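Local coordinates for protein serine protease inhibitor 1 (Coprinopsis cinerea, PDB 3VWC) that probably inhibits serine endopeptidases, being a compact beta-trefoil protein of the fungal I66 inhibitor family, at residues A[107-112]-A[121-126]; A[94-99]-A[138-143]; A[18-23]-A[57-62]. One frame throughout, in Å; residues are numbered along the deposited sequence.

Contact 1 (A[107-112]-A[121-126])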
loop_
_atom_site.group_PDB
_atom_site.type_symbol
_atom_site.label_atom_id
_atom_site.label_comp_id
_atom_site.label_asym_id
_atom_site.label_seq_id
_atom_site.Cartn_x
_atom_site.Cartn_y
_atom_site.Cartn_z
ATOM N N GLY A 107 0.261 3.633 -8.950
ATOM C CA GLY A 107 -0.386 2.939 -7.852
ATOM C C GLY A 107 0.493 1.826 -7.257
ATOM O O GLY A 107 1.504 1.446 -7.857
ATOM N N TRP A 108 0.047 1.256 -6.137
ATOM C CA TRP A 108 0.814 0.211 -5.467
ATOM C C TRP A 108 0.793 -1.038 -6.355
ATOM O O TRP A 108 -0.302 -1.486 -6.789
ATOM C CB TRP A 108 0.218 -0.117 -4.123
ATOM C CG TRP A 108 0.294 0.932 -3.036
ATOM C CD1 TRP A 108 0.657 2.255 -3.163
ATOM C CD2 TRP A 108 -0.051 0.717 -1.697
ATOM N NE1 TRP A 108 0.589 2.865 -1.936
ATOM C CE2 TRP A 108 0.115 1.960 -1.021
ATOM C CE3 TRP A 108 -0.537 -0.407 -0.975
ATOM C CZ2 TRP A 108 -0.180 2.097 0.346
ATOM C CZ3 TRP A 108 -0.809 -0.264 0.409
ATOM C CH2 TRP A 108 -0.609 0.986 1.051
ATOM N N VAL A 109 1.948 -1.684 -6.452
ATOM C CA VAL A 109 2.071 -2.938 -7.201
ATOM C C VAL A 109 3.020 -3.912 -6.469
ATOM O O VAL A 109 4.150 -3.560 -6.057
ATOM C CB VAL A 109 2.644 -2.709 -8.633
ATOM C CG1 VAL A 109 2.832 -4.031 -9.373
ATOM C CG2 VAL A 109 1.712 -1.794 -9.430
ATOM N N VAL A 110 2.530 -5.125 -6.191
ATOM C CA VAL A 110 3.407 -6.201 -5.677
ATOM C C VAL A 110 3.609 -7.151 -6.861
ATOM O O VAL A 110 2.635 -7.748 -7.352
ATOM C CB VAL A 110 2.712 -6.944 -4.512
ATOM C CG1 VAL A 110 3.516 -8.252 -4.123
ATOM C CG2 VAL A 110 2.645 -6.031 -3.332
ATOM N N PRO A 111 4.852 -7.266 -7.386
ATOM C CA PRO A 111 5.035 -8.183 -8.531
ATOM C C PRO A 111 4.614 -9.614 -8.207
ATOM O O PRO A 111 4.739 -10.094 -7.061
ATOM C CB PRO A 111 6.546 -8.136 -8.796
ATOM C CG PRO A 111 7.040 -6.858 -8.156
ATOM C CD PRO A 111 6.124 -6.603 -6.975
ATOM N N ALA A 112 4.209 -10.336 -9.251
ATOM C CA ALA A 112 3.637 -11.678 -9.013
ATOM C C ALA A 112 4.651 -12.619 -8.448
ATOM O O ALA A 112 4.311 -13.539 -7.669
ATOM C CB ALA A 112 2.988 -12.226 -10.267
ATOM N N GLU A 121 6.094 -1.737 -5.069
ATOM C CA GLU A 121 6.403 -0.840 -6.174
ATOM C C GLU A 121 5.276 0.186 -6.327
ATOM O O GLU A 121 4.184 -0.034 -5.844
ATOM C CB GLU A 121 6.632 -1.615 -7.475
ATOM C CG GLU A 121 7.800 -2.585 -7.237
ATOM C CD GLU A 121 8.247 -3.362 -8.463
ATOM O OE1 GLU A 121 7.588 -3.280 -9.519
ATOM O OE2 GLU A 121 9.254 -4.094 -8.324
ATOM N N VAL A 122 5.575 1.292 -7.004
ATOM C CA VAL A 122 4.563 2.272 -7.381
ATOM C C VAL A 122 4.688 2.600 -8.840
ATOM O O VAL A 122 5.691 3.138 -9.285
ATOM C CB VAL A 122 4.676 3.549 -6.539
ATOM C CG1 VAL A 122 3.535 4.508 -6.861
ATOM C CG2 VAL A 122 4.705 3.237 -5.030
ATOM N N ARG A 123 3.676 2.214 -9.618
ATOM C CA ARG A 123 3.766 2.211 -11.105
ATOM C C ARG A 123 2.408 2.576 -11.686
ATOM O O ARG A 123 1.393 2.304 -11.066
ATOM C CB ARG A 123 4.006 0.768 -11.621
ATOM C CG ARG A 123 5.234 0.032 -11.154
ATOM C CD ARG A 123 5.389 -1.174 -12.085
ATOM N NE ARG A 123 5.860 -2.383 -11.424
ATOM C CZ ARG A 123 5.659 -3.619 -11.895
ATOM N NH1 ARG A 123 4.999 -3.805 -13.033
ATOM N NH2 ARG A 123 6.153 -4.675 -11.262
ATOM N N PRO A 124 2.361 2.989 -12.966
ATOM C CA PRO A 124 1.024 3.106 -13.576
ATOM C C PRO A 124 0.275 1.774 -13.483
ATOM O O PRO A 124 0.838 0.739 -13.842
ATOM C CB PRO A 124 1.320 3.405 -15.056
ATOM C CG PRO A 124 2.728 3.839 -15.112
ATOM C CD PRO A 124 3.457 3.318 -13.902
ATOM N N LEU A 125 -1.002 1.800 -13.103
ATOM C CA LEU A 125 -1.759 0.546 -13.037
ATOM C C LEU A 125 -2.261 0.139 -14.397
ATOM O O LEU A 125 -2.658 1.008 -15.224
ATOM C CB LEU A 125 -2.941 0.653 -12.094
ATOM C CG LEU A 125 -2.604 0.943 -10.616
ATOM C CD1 LEU A 125 -3.833 0.666 -9.782
ATOM C CD2 LEU A 125 -1.409 0.019 -10.161
ATOM N N ILE A 126 -2.306 -1.164 -14.605
ATOM C CA ILE A 126 -2.933 -1.720 -15.809
ATOM C C ILE A 126 -4.156 -2.536 -15.425
ATOM O O ILE A 126 -4.293 -2.978 -14.273
ATOM C CB ILE A 126 -1.969 -2.571 -16.637
ATOM C CG1 ILE A 126 -1.475 -3.806 -15.871
ATOM C CG2 ILE A 126 -0.766 -1.678 -17.114
ATOM C CD1 ILE A 126 -0.586 -4.732 -16.732
#
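Val109 and Leu125 meet methyl to methyl at the tightly packed end of this contact, Val109 CG2 lying 3.7 Å from Leu125 CD2, with the two side chains lying alongside one another in opposing senses. With no side chain of its own, Gly107 lets Leu125 CD2 lie close against its CA. The backbones of 107-109 and 121-123 pair as an antiparallel hairpin with four hydrogen bonds. Gly107 and Arg123 form one hydrogen-bonded pair, with Gly107 N to Arg123 O at 2.7 Å; Val109 and Glu121 form the other. Between them Trp108 faces Val122 as a non-hydrogen-bonded pair, where CA-H groups approach carbonyl oxygens: Val122 CA is 3.2 Å from Gly107 O.

The face that carries Val109, Glu121 and Arg123 becomes polar toward the solvent side. With its CG1 anti to the backbone N (chi1 177°), Val109 sets this methyl over the centre of the Arg123 guanidinium, 3.8 Å from Arg123 CZ. The long arginine suits the place because its flat head can lie on a methyl while its nitrogens serve a carboxylate: NE and NH2 both grip Glu121 OE1, side-on and nearly in the guanidinium plane, Arg123 NH2 at 2.7 Å from Glu121 OE1. This salt bridge would limit rotation of both chains. Pro111 CG closes the looser margin, 3.5 Å from Glu121 OE2, its ring crossing the glutamate at about a right angle.

On the other face the indole of Trp108 packs edge-to-face with Trp84 and Phe141. Trp108 also touches Val99 of strand 96-101 and Leu71 of strand 70-73, and Val122 rests on Leu71 too, which places the hairpin between those strands. In the loop that follows, Leu125 separately reaches Thr98 and Val100.

Contact 2 (A[94-99]-A[138-143])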
loop_
_atom_site.group_PDB
_atom_site.type_symbol
_atom_site.label_atom_id
_atom_site.label_comp_id
_atom_site.label_asym_id
_atom_site.label_seq_id
_atom_site.Cartn_x
_atom_site.Cartn_y
_atom_site.Cartn_z
ATOM N N GLU A 94 -15.021 -8.159 -1.300
ATOM C CA GLU A 94 -15.708 -7.109 -0.543
ATOM C C GLU A 94 -14.822 -5.987 0.011
ATOM O O GLU A 94 -15.257 -4.826 0.094
ATOM C CB GLU A 94 -16.548 -7.716 0.586
ATOM C CG GLU A 94 -17.971 -7.231 0.561
ATOM C CD GLU A 94 -18.858 -8.085 1.417
ATOM O OE1 GLU A 94 -19.955 -8.462 0.947
ATOM O OE2 GLU A 94 -18.409 -8.453 2.524
ATOM N N ASN A 95 -13.634 -6.369 0.483
ATOM C CA ASN A 95 -12.693 -5.478 1.180
ATOM C C ASN A 95 -11.413 -5.269 0.337
ATOM O O ASN A 95 -10.315 -5.036 0.874
ATOM C CB ASN A 95 -12.336 -6.126 2.522
ATOM C CG ASN A 95 -13.507 -6.163 3.464
ATOM O OD1 ASN A 95 -14.268 -5.206 3.561
ATOM N ND2 ASN A 95 -13.712 -7.310 4.096
ATOM N N VAL A 96 -11.545 -5.396 -0.975
ATOM C CA VAL A 96 -10.427 -5.279 -1.916
ATOM C C VAL A 96 -10.362 -3.892 -2.601
ATOM O O VAL A 96 -11.389 -3.361 -3.049
ATOM C CB VAL A 96 -10.508 -6.390 -2.984
ATOM C CG1 VAL A 96 -9.397 -6.249 -4.011
ATOM C CG2 VAL A 96 -10.403 -7.788 -2.316
ATOM N N PHE A 97 -9.154 -3.326 -2.687
ATOM C CA PHE A 97 -8.942 -1.944 -3.142
ATOM C C PHE A 97 -7.781 -1.877 -4.104
ATOM O O PHE A 97 -6.810 -2.642 -3.972
ATOM C CB PHE A 97 -8.583 -1.061 -1.919
ATOM C CG PHE A 97 -9.711 -0.940 -0.925
ATOM C CD1 PHE A 97 -9.899 -1.917 0.061
ATOM C CD2 PHE A 97 -10.612 0.120 -1.017
ATOM C CE1 PHE A 97 -10.998 -1.843 0.932
ATOM C CE2 PHE A 97 -11.603 0.277 -0.013
ATOM C CZ PHE A 97 -11.809 -0.706 0.921
ATOM N N THR A 98 -7.784 -0.842 -4.945
ATOM C CA THR A 98 -6.534 -0.298 -5.525
ATOM C C THR A 98 -6.122 0.952 -4.750
ATOM O O THR A 98 -6.945 1.609 -4.094
ATOM C CB THR A 98 -6.717 0.090 -7.015
ATOM O OG1 THR A 98 -7.881 0.936 -7.119
ATOM C CG2 THR A 98 -6.988 -1.193 -7.829
ATOM N N VAL A 99 -4.819 1.264 -4.814
ATOM C CA VAL A 99 -4.257 2.426 -4.103
ATOM C C VAL A 99 -3.430 3.186 -5.119
ATOM O O VAL A 99 -2.376 2.686 -5.559
ATOM C CB VAL A 99 -3.362 1.990 -2.902
ATOM C CG1 VAL A 99 -2.869 3.226 -2.177
ATOM C CG2 VAL A 99 -4.141 1.090 -1.986
ATOM N N THR A 138 -1.571 -8.363 -8.649
ATOM C CA THR A 138 -0.415 -7.529 -8.325
ATOM C C THR A 138 -0.812 -6.101 -7.905
ATOM O O THR A 138 -0.024 -5.397 -7.266
ATOM C CB THR A 138 0.461 -7.414 -9.550
ATOM O OG1 THR A 138 -0.381 -6.888 -10.587
ATOM C CG2 THR A 138 1.016 -8.807 -9.923
ATOM N N GLU A 139 -2.037 -5.679 -8.213
ATOM C CA GLU A 139 -2.458 -4.288 -7.984
ATOM C C GLU A 139 -3.608 -4.206 -6.995
ATOM O O GLU A 139 -4.117 -3.127 -6.742
ATOM C CB GLU A 139 -2.902 -3.651 -9.324
ATOM C CG GLU A 139 -1.759 -3.723 -10.358
ATOM C CD GLU A 139 -2.142 -3.148 -11.701
ATOM O OE1 GLU A 139 -3.383 -3.127 -11.970
ATOM O OE2 GLU A 139 -1.246 -2.851 -12.504
ATOM N N LEU A 140 -3.937 -5.345 -6.365
ATOM C CA LEU A 140 -5.080 -5.433 -5.438
ATOM C C LEU A 140 -4.640 -5.742 -4.007
ATOM O O LEU A 140 -3.739 -6.582 -3.785
ATOM C CB LEU A 140 -6.052 -6.519 -5.945
ATOM C CG LEU A 140 -6.634 -6.184 -7.347
ATOM C CD1 LEU A 140 -7.438 -7.420 -7.718
ATOM C CD2 LEU A 140 -7.546 -4.933 -7.318
ATOM N N PHE A 141 -5.232 -5.034 -3.059
ATOM C CA PHE A 141 -4.918 -5.185 -1.645
ATOM C C PHE A 141 -6.207 -5.369 -0.862
ATOM O O PHE A 141 -7.161 -4.657 -1.083
ATOM C CB PHE A 141 -4.198 -3.907 -1.216
ATOM C CG PHE A 141 -2.911 -3.739 -1.929
ATOM C CD1 PHE A 141 -2.887 -3.200 -3.216
ATOM C CD2 PHE A 141 -1.755 -4.363 -1.478
ATOM C CE1 PHE A 141 -1.704 -3.156 -3.972
ATOM C CE2 PHE A 141 -0.594 -4.283 -2.203
ATOM C CZ PHE A 141 -0.560 -3.744 -3.468
ATOM N N THR A 142 -6.168 -6.232 0.150
ATOM C CA THR A 142 -7.284 -6.373 1.074
ATOM C C THR A 142 -7.065 -5.540 2.319
ATOM O O THR A 142 -6.010 -5.697 2.982
ATOM C CB THR A 142 -7.502 -7.835 1.465
ATOM O OG1 THR A 142 -7.679 -8.619 0.286
ATOM C CG2 THR A 142 -8.771 -8.025 2.325
ATOM N N PHE A 143 -7.924 -4.562 2.562
ATOM C CA PHE A 143 -7.826 -3.700 3.760
ATOM C C PHE A 143 -8.912 -4.193 4.710
ATOM O O PHE A 143 -10.106 -4.084 4.392
ATOM C CB PHE A 143 -8.131 -2.242 3.428
ATOM C CG PHE A 143 -6.973 -1.473 2.867
ATOM C CD1 PHE A 143 -6.430 -1.771 1.605
ATOM C CD2 PHE A 143 -6.439 -0.409 3.577
ATOM C CE1 PHE A 143 -5.389 -1.000 1.052
ATOM C CE2 PHE A 143 -5.409 0.352 3.055
ATOM C CZ PHE A 143 -4.848 0.049 1.798
HETATM O O HOH W 1 -12.543 -2.789 4.251
HETATM O O HOH W 2 -3.052 -0.576 -6.317
#
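Phe97 and Phe141 hold the two strands in register through backbone hydrogen bonds in both directions, Phe97 N to Phe141 O at 2.9 Å and Phe141 N to Phe97 O at 3.0 Å. A third bond runs from Phe143 N to Asn95 O. The short segments 96-99 and 141-143 run at 115°, far from straight antiparallel, and at the non-hydrogen-bonded pair the CA atoms of Val96 and Thr142 come within 4.5 Å. CA-H groups add weaker contacts to carbonyl oxygens, among them Val96 CA to Phe141 O and Thr142 CA to Asn95 O.

Apolar contacts fall into two groups. Phe97 and Phe143 cross at about a right angle; their ring planes are 69° apart, and Phe97 CD1 lies 3.8 Å from Phe143 CD1. Val99 has CG1 anti to the backbone N (chi1 -177°), and CG2, beside the N, meets Phe143 CE1. Large rings and a branched aliphatic chain suit this buried position because they fill it without polar groups. In the second group Leu140 CD2 lies 3.8 Å from Thr98 CG2 and also meets Val96 CG1. Thr98 can be polar here because its OG1 is hydrogen-bonded to Gln89, leaving the methyl for the leucine.

Two waters add further links. One donates to Asn95 OD1 and Phe143 O at the exposed margin. Another accepts from Val99 N and can donate to Glu139 O, in the 3-10 turn preceding strand 141-145.

Antiparallel pairing of strands 96-101 and 141-145, distant in sequence, with Phe141 and Phe143 turned toward the core, Phe141 meeting Trp108 edge-to-face, belongs to this inhibitor's beta-trefoil fold.

Contact 3 (A[18-23]-A[57-62])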
loop_
_atom_site.group_PDB
_atom_site.type_symbol
_atom_site.label_atom_id
_atom_site.label_comp_id
_atom_site.label_asym_id
_atom_site.label_seq_id
_atom_site.Cartn_x
_atom_site.Cartn_y
_atom_site.Cartn_z
ATOM N N VAL A 18 1.411 -6.446 4.059
ATOM C CA VAL A 18 2.257 -5.366 3.588
ATOM C C VAL A 18 2.603 -4.411 4.750
ATOM O O VAL A 18 1.726 -4.092 5.562
ATOM C CB VAL A 18 1.443 -4.630 2.504
ATOM C CG1 VAL A 18 2.169 -3.398 2.001
ATOM C CG2 VAL A 18 1.111 -5.611 1.371
ATOM N N GLY A 19 3.869 -4.010 4.871
ATOM C CA GLY A 19 4.205 -3.039 5.911
ATOM C C GLY A 19 5.694 -3.081 6.190
ATOM O O GLY A 19 6.503 -3.204 5.260
ATOM N N ARG A 20 6.069 -2.941 7.467
ATOM C CA ARG A 20 7.459 -2.788 7.836
ATOM C C ARG A 20 7.842 -3.917 8.763
ATOM O O ARG A 20 7.065 -4.305 9.637
ATOM C CB ARG A 20 7.675 -1.400 8.453
ATOM C CG ARG A 20 7.614 -0.261 7.452
ATOM C CD ARG A 20 7.398 1.119 8.099
ATOM N NE ARG A 20 8.588 1.511 8.888
ATOM C CZ ARG A 20 8.647 2.598 9.656
ATOM N NH1 ARG A 20 7.605 3.410 9.790
ATOM N NH2 ARG A 20 9.763 2.853 10.344
ATOM N N PRO A 21 9.076 -4.437 8.598
ATOM C CA PRO A 21 9.514 -5.585 9.409
ATOM C C PRO A 21 9.953 -5.151 10.811
ATOM O O PRO A 21 10.013 -3.956 11.085
ATOM C CB PRO A 21 10.744 -6.083 8.638
ATOM C CG PRO A 21 11.318 -4.875 8.037
ATOM C CD PRO A 21 10.083 -4.042 7.605
ATOM N N LEU A 22 10.256 -6.134 11.677
ATOM C CA LEU A 22 10.631 -5.858 13.074
ATOM C C LEU A 22 11.989 -5.146 13.148
ATOM O O LEU A 22 12.147 -4.209 13.922
ATOM C CB LEU A 22 10.657 -7.158 13.903
ATOM C CG LEU A 22 10.738 -6.985 15.432
ATOM C CD1 LEU A 22 9.425 -6.429 15.996
ATOM C CD2 LEU A 22 11.129 -8.296 16.139
ATOM N N ALA A 23 12.928 -5.511 12.281
ATOM C CA ALA A 23 14.261 -4.889 12.322
ATOM C C ALA A 23 14.403 -3.796 11.283
ATOM O O ALA A 23 14.381 -4.076 10.088
ATOM C CB ALA A 23 15.353 -5.924 12.117
ATOM N N LEU A 57 -1.812 7.502 4.332
ATOM C CA LEU A 57 -1.759 6.144 4.838
ATOM C C LEU A 57 -0.497 5.956 5.688
ATOM O O LEU A 57 0.615 6.133 5.183
ATOM C CB LEU A 57 -1.753 5.146 3.647
ATOM C CG LEU A 57 -2.963 5.346 2.696
ATOM C CD1 LEU A 57 -2.752 4.612 1.352
ATOM C CD2 LEU A 57 -4.190 4.831 3.355
ATOM N N TYR A 58 -0.705 5.513 6.916
ATOM C CA TYR A 58 0.400 5.464 7.877
ATOM C C TYR A 58 0.761 4.023 8.228
ATOM O O TYR A 58 -0.100 3.237 8.593
ATOM C CB TYR A 58 0.097 6.267 9.159
ATOM C CG TYR A 58 0.045 7.779 9.008
ATOM C CD1 TYR A 58 1.179 8.589 9.221
ATOM C CD2 TYR A 58 -1.123 8.393 8.596
ATOM C CE1 TYR A 58 1.110 9.976 9.086
ATOM C CE2 TYR A 58 -1.207 9.771 8.477
ATOM C CZ TYR A 58 -0.082 10.560 8.709
ATOM O OH TYR A 58 -0.149 11.940 8.505
ATOM N N CYS A 59 2.071 3.737 8.185
ATOM C CA CYS A 59 2.620 2.451 8.598
ATOM C C CYS A 59 3.698 2.665 9.650
ATOM O O CYS A 59 4.738 3.283 9.407
ATOM C CB CYS A 59 3.191 1.684 7.401
ATOM S SG CYS A 59 3.806 0.023 7.801
ATOM N N LYS A 60 3.460 2.014 10.772
ATOM C CA LYS A 60 4.228 2.262 11.991
ATOM C C LYS A 60 4.443 3.762 12.238
ATOM O O LYS A 60 5.518 4.208 12.650
ATOM C CB LYS A 60 5.537 1.469 11.959
ATOM C CG LYS A 60 5.245 -0.012 12.051
ATOM C CD LYS A 60 6.513 -0.859 12.091
ATOM C CE LYS A 60 6.192 -2.352 12.201
ATOM N NZ LYS A 60 7.444 -3.206 12.370
ATOM N N GLY A 61 3.405 4.544 11.961
ATOM C CA GLY A 61 3.348 5.919 12.431
ATOM C C GLY A 61 3.856 6.902 11.404
ATOM O O GLY A 61 3.921 8.092 11.663
ATOM N N ALA A 62 4.367 6.397 10.275
ATOM C CA ALA A 62 4.892 7.269 9.237
ATOM C C ALA A 62 4.040 7.216 7.966
ATOM O O ALA A 62 3.674 6.100 7.509
ATOM C CB ALA A 62 6.344 6.921 8.900
HETATM O O HOH W 3 7.873 5.413 11.704
#
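Arg20 and Lys60 cross obliquely where the strand 18-19 and its following loop meet a type I' beta turn, Cys59 to Ala62, in this beta-trefoil protein. The lysine chain is extended throughout, and its carbons pass across the arginine: Lys60 CD is 3.9 Å from Arg20 CB, while Lys60 CB lies over one face of the guanidinium, 3.6 Å from Arg20 NH1. The charged ends point to different acceptors, Arg20 NE and Lys60 NZ being 6.0 Å apart.

Lys60 carries its NZ beyond the arginine to two backbone carbonyls, Arg20 O and Pro21 O, each bonded at 3.0 Å. In both cases the nitrogen sits above the carbonyl plane. A long amine suits the place, because its extended chain spans from the turn to two successive carbonyls of the other segment, and these two oxygens would favour its positive charge.

Arg20 bends at chi3 (68°), which turns its head toward the hairpin end. There Arg20 NH1 donates to Cys59 O at 2.9 Å, with the acceptor close to the guanidinium plane, and Ala62 N reaches the same oxygen from the opposite face of the carbonyl. NH2 makes a salt bridge with Glu24, so the guanidinium is held from more than one side. Ala62 CB is small enough to sit beside NH1.

Cys59 holds SG anti to the backbone N (chi1 -176°), directing the sulfur at Gly19. Gly19 CA, without a side chain, lies 3.6 Å from Cys59 SG; its backbone angles, like those of Gly61 in the turn, are ones that glycine accommodates. Along the arginine stem, Arg20 CD rests 3.8 Å from Cys59 SG. One water, in the plane of the guanidinium at its edge, accepts from Arg20 NH1 at 2.8 Å and donates to Lys60 O.

Contacts 1 and 2 are direct neighbours, their centres about 12 Å apart, and along the chain the hairpin of contact 1 falls between the two strands of contact 2. Probable backbone hydrogen bonds join them, Trp108 N to Val99 O at 2.9 Å and Val110 N to Thr138 O at 2.8 Å. Contact 3 lies across the centre of the chain, about 19 Å from contact 1 and 18 Å from contact 2, centre to centre. In one of its two conformers Leu57 reaches inward to both, its CD1 3.7 Å from Trp108 CZ2 and 3.8 Å from Val99 CG1. Contacts 1 and 2 thus meet contact 3 through side chains of the trefoil interior rather than through the pairings themselves.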